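PDB 3WND: protein translation elongation factor 1A from Methanosarcina mazei, which binds GDP and, in its GTP-bound form, cysteinyl-tRNA(Cys), and probably serves as a translation elongation factor. Local coordinates for residues A[27-32]-A[97-102]; A[88-93]-A[116-121]; A[121-126]-A[153-158]. All blocks are in the same frame, centred on the assembly; numbering follows the deposited sequence.

The three contacts lie at the C-terminal ends of the parallel strands 21-28, 86-91, 115-119 and 150-153 of the nucleotide-binding domain. Contact 1 ties the loop after strand 21-28 to helix 98-109, contact 2 zips strands 86-91 and 115-119 together, and contact 3 joins the loops after strands 115-119 and 150-153. Their centres are about 10 Å apart from 1 to 2 and from 2 to 3, and about 17 Å from 1 to 3. Thr120 OG1 meets Ser32 O at 2.6 Å, linking contacts 1 and 2; Arg121 belongs to contacts 2 and 3. The GDP site, empty in this model, draws Ser32 from contact 1, Asp123 and Thr156 from contact 3.

Contact 1 of 3, residues A[27-32]-A[97-102]; sequences IGTEKS and DAHTGE
Thr29 and Asp97 reach for each other from opposite directions: OG1 of Thr29 donates to OD2 of Asp97 over 2.6 Å, meeting the syn lone pair, on the side of the other carboxylate oxygen. Two torsions allow this. The Thr29 hydroxyl stands opposite its backbone N (chi1 -164°), which aims OG1 at the carboxylate and leaves methyl CG2 3.4 Å from Thr100 OG1. Asp97 tucks its carboxylate between its own N and carbonyl carbon (chi1 65°), back over the start of helix 98-109, where OD1 takes Thr100 N at 2.9 Å. One carboxylate thus caps the helix with one oxygen and grips the threonine with the other, which fixes the rotation of the carboxylate.

Alongside, Glu30 bends at chi2 and carries OE1 to the edge of the His99 ring, where ND1 donates to it over 2.9 Å; carboxylate and imidazole planes are turned 44° apart. Glu30 OE1 and Asp97 OD2 come within 4.6 Å, and the His99 N-H and Thr29 hydroxyl directed at them probably ease that proximity. Water 1 bridges the segments as well, accepting from Thr29 N at 2.8 Å and donating to Thr100 OG1 at 2.7 Å; that hydroxyl is also hydrogen-bonded to Gly95 O.

Thr29 to Ser32 form a type II beta turn, and Ser32 OG closes it onto Thr29 O at 2.8 Å. Sequence and position mark Gly28 to Thr35 as the P-loop (Walker A motif) of a GTPase domain, with Arg34 where the lysine usually stands; Ser32 to Ser36 belong to the GDP site, which holds no nucleotide in this model.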
loop_
_atom_site.group_PDB
_atom_site.type_symbol
_atom_site.label_atom_id
_atom_site.label_comp_id
_atom_site.label_asym_id
_atom_site.label_seq_id
_atom_site.Cartn_x
_atom_site.Cartn_y
_atom_site.Cartn_z
ATOM N N ILE A 27 -8.560 -5.301 0.668
ATOM C CA ILE A 27 -8.133 -5.730 1.966
ATOM C C ILE A 27 -9.326 -6.075 2.853
ATOM O O ILE A 27 -10.511 -5.689 2.583
ATOM C CB ILE A 27 -7.255 -4.627 2.664
ATOM C CG1 ILE A 27 -8.098 -3.374 2.983
ATOM C CG2 ILE A 27 -5.969 -4.289 1.808
ATOM C CD1 ILE A 27 -7.386 -2.419 3.985
ATOM N N GLY A 28 -9.026 -6.702 3.952
ATOM C CA GLY A 28 -9.965 -6.889 5.046
ATOM C C GLY A 28 -9.808 -8.190 5.768
ATOM O O GLY A 28 -8.824 -8.946 5.525
ATOM N N THR A 29 -10.712 -8.423 6.705
ATOM C CA THR A 29 -10.677 -9.580 7.628
ATOM C C THR A 29 -10.865 -10.928 6.979
ATOM O O THR A 29 -11.072 -11.046 5.735
ATOM C CB THR A 29 -11.721 -9.340 8.795
ATOM O OG1 THR A 29 -11.432 -10.251 9.880
ATOM C CG2 THR A 29 -13.170 -9.451 8.326
ATOM N N GLU A 30 -10.669 -11.986 7.790
ATOM C CA GLU A 30 -10.967 -13.353 7.279
ATOM C C GLU A 30 -12.383 -13.507 6.788
ATOM O O GLU A 30 -13.309 -12.924 7.368
ATOM C CB GLU A 30 -10.762 -14.402 8.383
ATOM C CG GLU A 30 -9.312 -14.512 8.774
ATOM C CD GLU A 30 -8.961 -13.843 10.128
ATOM O OE1 GLU A 30 -9.449 -12.684 10.475
ATOM O OE2 GLU A 30 -8.132 -14.491 10.851
ATOM N N LYS A 31 -12.565 -14.349 5.764
ATOM C CA LYS A 31 -13.904 -14.670 5.286
ATOM C C LYS A 31 -14.754 -13.400 4.935
ATOM O O LYS A 31 -15.923 -13.303 5.262
ATOM C CB LYS A 31 -14.669 -15.567 6.292
ATOM C CG LYS A 31 -14.118 -17.001 6.483
ATOM C CD LYS A 31 -14.328 -17.516 7.916
ATOM C CE LYS A 31 -15.797 -17.869 8.248
ATOM N NZ LYS A 31 -16.160 -17.635 9.664
ATOM N N SER A 32 -14.101 -12.409 4.317
ATOM C CA SER A 32 -14.775 -11.204 3.900
ATOM C C SER A 32 -15.016 -11.103 2.411
ATOM O O SER A 32 -15.475 -10.083 1.958
ATOM C CB SER A 32 -13.986 -9.972 4.398
ATOM O OG SER A 32 -12.740 -10.001 3.701
ATOM N N ASP A 97 -15.122 -7.152 13.425
ATOM C CA ASP A 97 -14.290 -7.987 14.295
ATOM C C ASP A 97 -12.931 -7.321 14.504
ATOM O O ASP A 97 -12.716 -6.133 14.170
ATOM C CB ASP A 97 -14.110 -9.394 13.698
ATOM C CG ASP A 97 -13.348 -9.410 12.383
ATOM O OD1 ASP A 97 -12.825 -8.373 11.978
ATOM O OD2 ASP A 97 -13.234 -10.512 11.772
ATOM N N ALA A 98 -12.015 -8.084 15.060
ATOM C CA ALA A 98 -10.723 -7.507 15.511
ATOM C C ALA A 98 -9.892 -7.073 14.311
ATOM O O ALA A 98 -9.247 -5.988 14.350
ATOM C CB ALA A 98 -9.966 -8.536 16.320
ATOM N N HIS A 99 -9.968 -7.851 13.218
ATOM C CA HIS A 99 -9.161 -7.490 12.071
ATOM C C HIS A 99 -9.717 -6.377 11.247
ATOM O O HIS A 99 -8.974 -5.581 10.652
ATOM C CB HIS A 99 -8.721 -8.692 11.241
ATOM C CG HIS A 99 -7.780 -9.570 12.008
ATOM N ND1 HIS A 99 -7.979 -10.857 12.154
ATOM C CD2 HIS A 99 -6.606 -9.238 12.767
ATOM C CE1 HIS A 99 -6.936 -11.420 12.880
ATOM N NE2 HIS A 99 -6.139 -10.411 13.318
ATOM N N THR A 100 -11.048 -6.286 11.193
ATOM C CA THR A 100 -11.636 -5.103 10.520
ATOM C C THR A 100 -11.211 -3.872 11.290
ATOM O O THR A 100 -10.819 -2.856 10.704
ATOM C CB THR A 100 -13.135 -5.249 10.568
ATOM O OG1 THR A 100 -13.498 -6.301 9.689
ATOM C CG2 THR A 100 -13.788 -3.941 10.099
ATOM N N GLY A 101 -11.221 -3.952 12.615
ATOM C CA GLY A 101 -10.757 -2.808 13.418
ATOM C C GLY A 101 -9.262 -2.480 13.159
ATOM O O GLY A 101 -8.888 -1.317 13.055
ATOM N N GLU A 102 -8.432 -3.503 13.114
ATOM C CA GLU A 102 -6.980 -3.329 12.856
ATOM C C GLU A 102 -6.770 -2.674 11.497
ATOM O O GLU A 102 -5.922 -1.754 11.327
ATOM C CB GLU A 102 -6.289 -4.683 12.926
ATOM C CG GLU A 102 -4.757 -4.516 12.827
ATOM C CD GLU A 102 -4.092 -5.863 12.962
ATOM O OE1 GLU A 102 -4.402 -6.776 12.180
ATOM O OE2 GLU A 102 -3.296 -6.021 13.928
HETATM O O HOH W 1 -12.455 -6.240 7.178
#

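Contact 2 of 3, residues A[88-93]-A[116-121]; sequences VLCIPP and IIALTR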
loop_
_atom_site.group_PDB
_atom_site.type_symbol
_atom_site.label_atom_id
_atom_site.label_comp_id
_atom_site.label_asym_id
_atom_site.label_seq_id
_atom_site.Cartn_x
_atom_site.Cartn_y
_atom_site.Cartn_z
ATOM N N VAL A 88 -9.905 -0.690 -0.966
ATOM C CA VAL A 88 -11.285 -1.214 -0.829
ATOM C C VAL A 88 -11.266 -2.160 0.373
ATOM O O VAL A 88 -10.553 -3.187 0.358
ATOM C CB VAL A 88 -11.679 -2.028 -2.062
ATOM C CG1 VAL A 88 -13.061 -2.715 -1.802
ATOM C CG2 VAL A 88 -11.739 -1.062 -3.264
ATOM N N LEU A 89 -11.945 -1.734 1.454
ATOM C CA LEU A 89 -11.979 -2.498 2.728
ATOM C C LEU A 89 -13.213 -3.362 2.697
ATOM O O LEU A 89 -14.338 -2.812 2.599
ATOM C CB LEU A 89 -11.936 -1.554 3.928
ATOM C CG LEU A 89 -12.237 -2.195 5.258
ATOM C CD1 LEU A 89 -11.147 -3.298 5.576
ATOM C CD2 LEU A 89 -12.283 -1.093 6.331
ATOM N N CYS A 90 -13.003 -4.651 2.699
ATOM C CA CYS A 90 -14.154 -5.603 2.569
ATOM C C CYS A 90 -14.626 -5.974 3.978
ATOM O O CYS A 90 -13.873 -6.427 4.779
ATOM C CB CYS A 90 -13.647 -6.866 1.859
ATOM S SG CYS A 90 -13.209 -6.563 0.167
ATOM N N ILE A 91 -15.902 -5.685 4.244
ATOM C CA ILE A 91 -16.486 -6.052 5.535
ATOM C C ILE A 91 -17.713 -6.932 5.221
ATOM O O ILE A 91 -18.708 -6.411 4.675
ATOM C CB ILE A 91 -16.884 -4.788 6.333
ATOM C CG1 ILE A 91 -15.646 -3.839 6.463
ATOM C CG2 ILE A 91 -17.457 -5.205 7.671
ATOM C CD1 ILE A 91 -15.878 -2.542 7.143
ATOM N N PRO A 92 -17.720 -8.168 5.725
ATOM C CA PRO A 92 -18.874 -9.058 5.508
ATOM C C PRO A 92 -19.992 -8.797 6.572
ATOM O O PRO A 92 -19.775 -8.036 7.510
ATOM C CB PRO A 92 -18.244 -10.436 5.707
ATOM C CG PRO A 92 -17.213 -10.196 6.850
ATOM C CD PRO A 92 -16.595 -8.857 6.454
ATOM N N PRO A 93 -21.159 -9.432 6.398
ATOM C CA PRO A 93 -22.243 -9.125 7.355
ATOM C C PRO A 93 -21.756 -9.544 8.757
ATOM O O PRO A 93 -21.033 -10.565 8.932
ATOM C CB PRO A 93 -23.462 -9.944 6.754
ATOM C CG PRO A 93 -23.128 -9.966 5.276
ATOM C CD PRO A 93 -21.640 -10.277 5.260
ATOM N N ILE A 116 -12.998 2.977 -0.322
ATOM C CA ILE A 116 -14.382 2.534 -0.447
ATOM C C ILE A 116 -14.508 1.344 0.513
ATOM O O ILE A 116 -13.566 0.580 0.691
ATOM C CB ILE A 116 -14.703 2.010 -1.871
ATOM C CG1 ILE A 116 -14.282 3.057 -2.874
ATOM C CG2 ILE A 116 -16.225 1.661 -1.990
ATOM C CD1 ILE A 116 -14.269 2.517 -4.352
ATOM N N ILE A 117 -15.665 1.286 1.206
ATOM C CA ILE A 117 -16.028 0.113 1.975
ATOM C C ILE A 117 -16.873 -0.800 1.152
ATOM O O ILE A 117 -17.990 -0.341 0.745
ATOM C CB ILE A 117 -16.660 0.482 3.345
ATOM C CG1 ILE A 117 -15.584 1.243 4.184
ATOM C CG2 ILE A 117 -17.098 -0.766 4.103
ATOM C CD1 ILE A 117 -16.051 1.775 5.533
ATOM N N ALA A 118 -16.458 -2.042 0.920
ATOM C CA ALA A 118 -17.311 -3.001 0.222
ATOM C C ALA A 118 -17.984 -3.878 1.260
ATOM O O ALA A 118 -17.286 -4.587 2.007
ATOM C CB ALA A 118 -16.464 -3.843 -0.711
ATOM N N LEU A 119 -19.306 -3.803 1.340
ATOM C CA LEU A 119 -20.064 -4.603 2.253
ATOM C C LEU A 119 -20.426 -5.893 1.484
ATOM O O LEU A 119 -21.378 -5.965 0.769
ATOM C CB LEU A 119 -21.332 -3.878 2.749
ATOM C CG LEU A 119 -21.065 -2.662 3.637
ATOM C CD1 LEU A 119 -22.415 -2.023 4.126
ATOM C CD2 LEU A 119 -20.083 -2.991 4.763
ATOM N N THR A 120 -19.511 -6.858 1.592
ATOM C CA THR A 120 -19.535 -8.010 0.695
ATOM C C THR A 120 -20.638 -9.014 1.115
ATOM O O THR A 120 -21.287 -8.916 2.183
ATOM C CB THR A 120 -18.164 -8.736 0.768
ATOM O OG1 THR A 120 -17.835 -8.913 2.135
ATOM C CG2 THR A 120 -17.063 -7.831 0.143
ATOM N N ARG A 121 -20.793 -10.069 0.296
ATOM C CA ARG A 121 -21.694 -11.186 0.654
ATOM C C ARG A 121 -23.098 -10.686 0.811
ATOM O O ARG A 121 -23.836 -11.215 1.662
ATOM C CB ARG A 121 -21.167 -12.045 1.847
ATOM C CG ARG A 121 -19.759 -12.547 1.578
ATOM C CD ARG A 121 -19.136 -13.174 2.764
ATOM N NE ARG A 121 -19.726 -14.446 3.087
ATOM C CZ ARG A 121 -19.517 -15.068 4.263
ATOM N NH1 ARG A 121 -18.761 -14.504 5.278
ATOM N NH2 ARG A 121 -20.101 -16.253 4.451
HETATM O O HOH W 2 -21.312 -7.021 4.262
#
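Val88 and Ala118 fit bump to hollow on one face of the parallel strand pair: the small Ala118 leaves room beside its CB for Val88 CG1, which lies 3.7 Å away. Farther along the same face Cys90 meets the methyl of Thr120, CB to CG2 3.9 Å. The other face is bulkier. Ile91 holds CG1 beside its backbone N (chi1 -54°), which lays CD1 across Ile117 CG2 at 3.7 Å, while Leu119 swings CD2 back to within 4.0 Å of Ile91 CB; Ile91 is therefore wedged between two branched side chains of the partner strand.

Beneath these side chains the backbones alternate as parallel strands do. Leu89 N and Ile91 N donate to Ile116 O and Ala118 O, and Ala118 N returns a bond to Leu89 O at 2.8 Å. The last rung, Thr120 N to Ile91 O, is longer, 3.2 Å, and bent, the donor standing above the Ile91 carbonyl plane; water 2 bridges the pair by donating to Ile91 O and Thr120 O.

Past the strands, the Pro93 ring rests on the backbone at Thr120 and Arg121, its CD 3.4 Å from Thr120 O and 3.9 Å from Arg121 CB. With an alanine here CG and CD are lost, which would probably leave Thr120 O and the base of the Arg121 side chain without their cover.

The two strands are the parallel arms of a beta-alpha-beta unit, connected through helix 98-109. Strand 21-28 flanks Val88 to Cys90, strand 150-153 flanks Ile117, helix 127-140 packs on Ile91 and Leu119, and helix 167-187 packs on Ile116 from the other face.

Contact 3 of 3, residues A[121-126]-A[153-158]; sequences RSDSTH and SLNTNK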
loop_
_atom_site.group_PDB
_atom_site.type_symbol
_atom_site.label_atom_id
_atom_site.label_comp_id
_atom_site.label_asym_id
_atom_site.label_seq_id
_atom_site.Cartn_x
_atom_site.Cartn_y
_atom_site.Cartn_z
ATOM N N ARG A 121 -20.793 -10.069 0.296
ATOM C CA ARG A 121 -21.694 -11.186 0.654
ATOM C C ARG A 121 -23.098 -10.686 0.811
ATOM O O ARG A 121 -23.836 -11.215 1.662
ATOM C CB ARG A 121 -21.167 -12.045 1.847
ATOM C CG ARG A 121 -19.759 -12.547 1.578
ATOM C CD ARG A 121 -19.136 -13.174 2.764
ATOM N NE ARG A 121 -19.726 -14.446 3.087
ATOM C CZ ARG A 121 -19.517 -15.068 4.263
ATOM N NH1 ARG A 121 -18.761 -14.504 5.278
ATOM N NH2 ARG A 121 -20.101 -16.253 4.451
ATOM N N SER A 122 -23.487 -9.718 -0.023
ATOM C CA SER A 122 -24.849 -9.117 0.174
ATOM C C SER A 122 -25.994 -10.151 0.054
ATOM O O SER A 122 -27.053 -9.965 0.643
ATOM C CB SER A 122 -25.116 -7.964 -0.816
ATOM O OG SER A 122 -25.144 -8.505 -2.157
ATOM N N ASP A 123 -25.798 -11.184 -0.763
ATOM C CA ASP A 123 -26.827 -12.243 -0.929
ATOM C C ASP A 123 -27.054 -13.051 0.381
ATOM O O ASP A 123 -28.077 -13.739 0.519
ATOM C CB ASP A 123 -26.427 -13.174 -2.086
ATOM C CG ASP A 123 -25.103 -13.859 -1.851
ATOM O OD1 ASP A 123 -24.060 -13.172 -1.586
ATOM O OD2 ASP A 123 -25.093 -15.098 -1.963
ATOM N N SER A 124 -26.124 -12.955 1.332
ATOM C CA SER A 124 -26.290 -13.615 2.608
ATOM C C SER A 124 -26.990 -12.824 3.693
ATOM O O SER A 124 -27.110 -13.308 4.800
ATOM C CB SER A 124 -24.903 -14.117 3.115
ATOM O OG SER A 124 -24.137 -13.020 3.593
ATOM N N THR A 125 -27.493 -11.635 3.369
ATOM C CA THR A 125 -28.019 -10.723 4.357
ATOM C C THR A 125 -29.226 -10.046 3.786
ATOM O O THR A 125 -29.753 -10.514 2.769
ATOM C CB THR A 125 -26.937 -9.751 4.841
ATOM O OG1 THR A 125 -27.448 -8.990 5.929
ATOM C CG2 THR A 125 -26.440 -8.841 3.756
ATOM N N HIS A 126 -29.745 -9.011 4.458
ATOM C CA HIS A 126 -30.965 -8.349 4.064
ATOM C C HIS A 126 -30.743 -6.902 4.157
ATOM O O HIS A 126 -29.919 -6.408 4.963
ATOM C CB HIS A 126 -32.163 -8.716 5.001
ATOM C CG HIS A 126 -32.434 -10.236 5.188
ATOM N ND1 HIS A 126 -33.083 -10.990 4.267
ATOM C CD2 HIS A 126 -32.174 -11.064 6.258
ATOM C CE1 HIS A 126 -33.223 -12.270 4.708
ATOM N NE2 HIS A 126 -32.657 -12.333 5.938
ATOM N N SER A 153 -22.914 -2.106 -0.923
ATOM C CA SER A 153 -23.265 -3.513 -0.654
ATOM C C SER A 153 -23.154 -4.308 -1.986
ATOM O O SER A 153 -23.706 -3.859 -3.026
ATOM C CB SER A 153 -24.744 -3.506 -0.240
ATOM O OG SER A 153 -25.176 -4.839 -0.049
ATOM N N LEU A 154 -22.516 -5.459 -1.952
ATOM C CA LEU A 154 -22.288 -6.216 -3.215
ATOM C C LEU A 154 -22.085 -7.691 -2.942
ATOM O O LEU A 154 -21.883 -8.096 -1.801
ATOM C CB LEU A 154 -21.026 -5.629 -3.952
ATOM C CG LEU A 154 -19.647 -5.726 -3.229
ATOM C CD1 LEU A 154 -19.019 -7.090 -3.404
ATOM C CD2 LEU A 154 -18.695 -4.637 -3.822
ATOM N N ASN A 155 -22.131 -8.519 -4.006
ATOM C CA ASN A 155 -21.656 -9.881 -3.865
ATOM C C ASN A 155 -21.018 -10.236 -5.241
ATOM O O ASN A 155 -21.180 -9.491 -6.209
ATOM C CB ASN A 155 -22.862 -10.875 -3.537
ATOM C CG ASN A 155 -23.891 -10.954 -4.680
ATOM O OD1 ASN A 155 -23.575 -11.501 -5.773
ATOM N ND2 ASN A 155 -25.130 -10.431 -4.466
ATOM N N THR A 156 -20.293 -11.307 -5.226
ATOM C CA THR A 156 -19.667 -11.855 -6.414
ATOM C C THR A 156 -20.177 -13.306 -6.598
ATOM O O THR A 156 -19.389 -14.238 -6.950
ATOM C CB THR A 156 -18.144 -11.773 -6.386
ATOM O OG1 THR A 156 -17.715 -12.414 -5.193
ATOM C CG2 THR A 156 -17.688 -10.286 -6.468
ATOM N N ASN A 157 -21.488 -13.495 -6.388
ATOM C CA ASN A 157 -22.136 -14.814 -6.521
ATOM C C ASN A 157 -23.076 -14.883 -7.672
ATOM O O ASN A 157 -24.130 -14.303 -7.628
ATOM C CB ASN A 157 -22.841 -15.091 -5.217
ATOM C CG ASN A 157 -23.518 -16.451 -5.200
ATOM O OD1 ASN A 157 -23.459 -17.216 -6.174
ATOM N ND2 ASN A 157 -24.221 -16.718 -4.134
ATOM N N LYS A 158 -22.650 -15.523 -8.796
ATOM C CA LYS A 158 -23.426 -15.403 -10.037
ATOM C C LYS A 158 -24.782 -16.155 -9.871
ATOM O O LYS A 158 -25.651 -15.995 -10.717
ATOM C CB LYS A 158 -22.635 -16.018 -11.188
ATOM C CG LYS A 158 -22.404 -17.480 -10.978
ATOM C CD LYS A 158 -22.000 -18.120 -12.314
ATOM C CE LYS A 158 -21.286 -19.450 -12.134
ATOM N NZ LYS A 158 -20.590 -19.781 -13.421
#
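Ser122, Asp123 and Asn155 share one first torsion, with the side chain set between the backbone N and the carbonyl carbon (chi1 from 60° to 65°), and this brings Ser122 OG and Asp123 OD1 up against Asn155. Asn157 instead extends its amide opposite the backbone N and so reaches Asp123.

Two amide-donated bonds join the loops. Asn155 ND2 donates to Ser122 OG at 3.0 Å, the hydroxyl lying a little off the amide plane. The amide of Asn157 sends ND2 to Asp123 OD2 at 2.8 Å; the carboxylate oxygen lies in the amide plane, but the nitrogen comes from above the carboxylate, the two planes being 75° apart. Asp123 OD1 lies against Asn155 CB at 3.2 Å. Ser122 N donates to Leu154 O at 2.9 Å from above the carbonyl plane, and Ser153 OG packs against Ser122 CB at 3.2 Å.

Each loop is also stiffened from within. Asn155 OD1 accepts Asn157 N at 3.0 Å, an Asx turn that holds the backbone at Asn157; Asn157 OD1 is itself bonded to Ser159 N, which orients the amide. Arg121 O receives both Ser124 N and Ser124 OG, the latter at 2.7 Å, at the short 3-10 turn. Outside the segments, Asn155 ND2 also bonds Asn162 O and Asn155 OD1 Phe164 N, while Ser122 OG pairs with Glu165 OE2.

Thr120 to Asp123 stand where GTPases carry the base-recognising NKxD motif, and Asn155 to Asn157, after strand 150-153, probably correspond to the G5 (SAK) loop. Asp123 and Thr156 are GDP-binding residues, though no nucleotide is bound here. Asn157 and buried Asn155 would then act as a second shell that probably orients the Asp123 carboxylate and ties the two loops together.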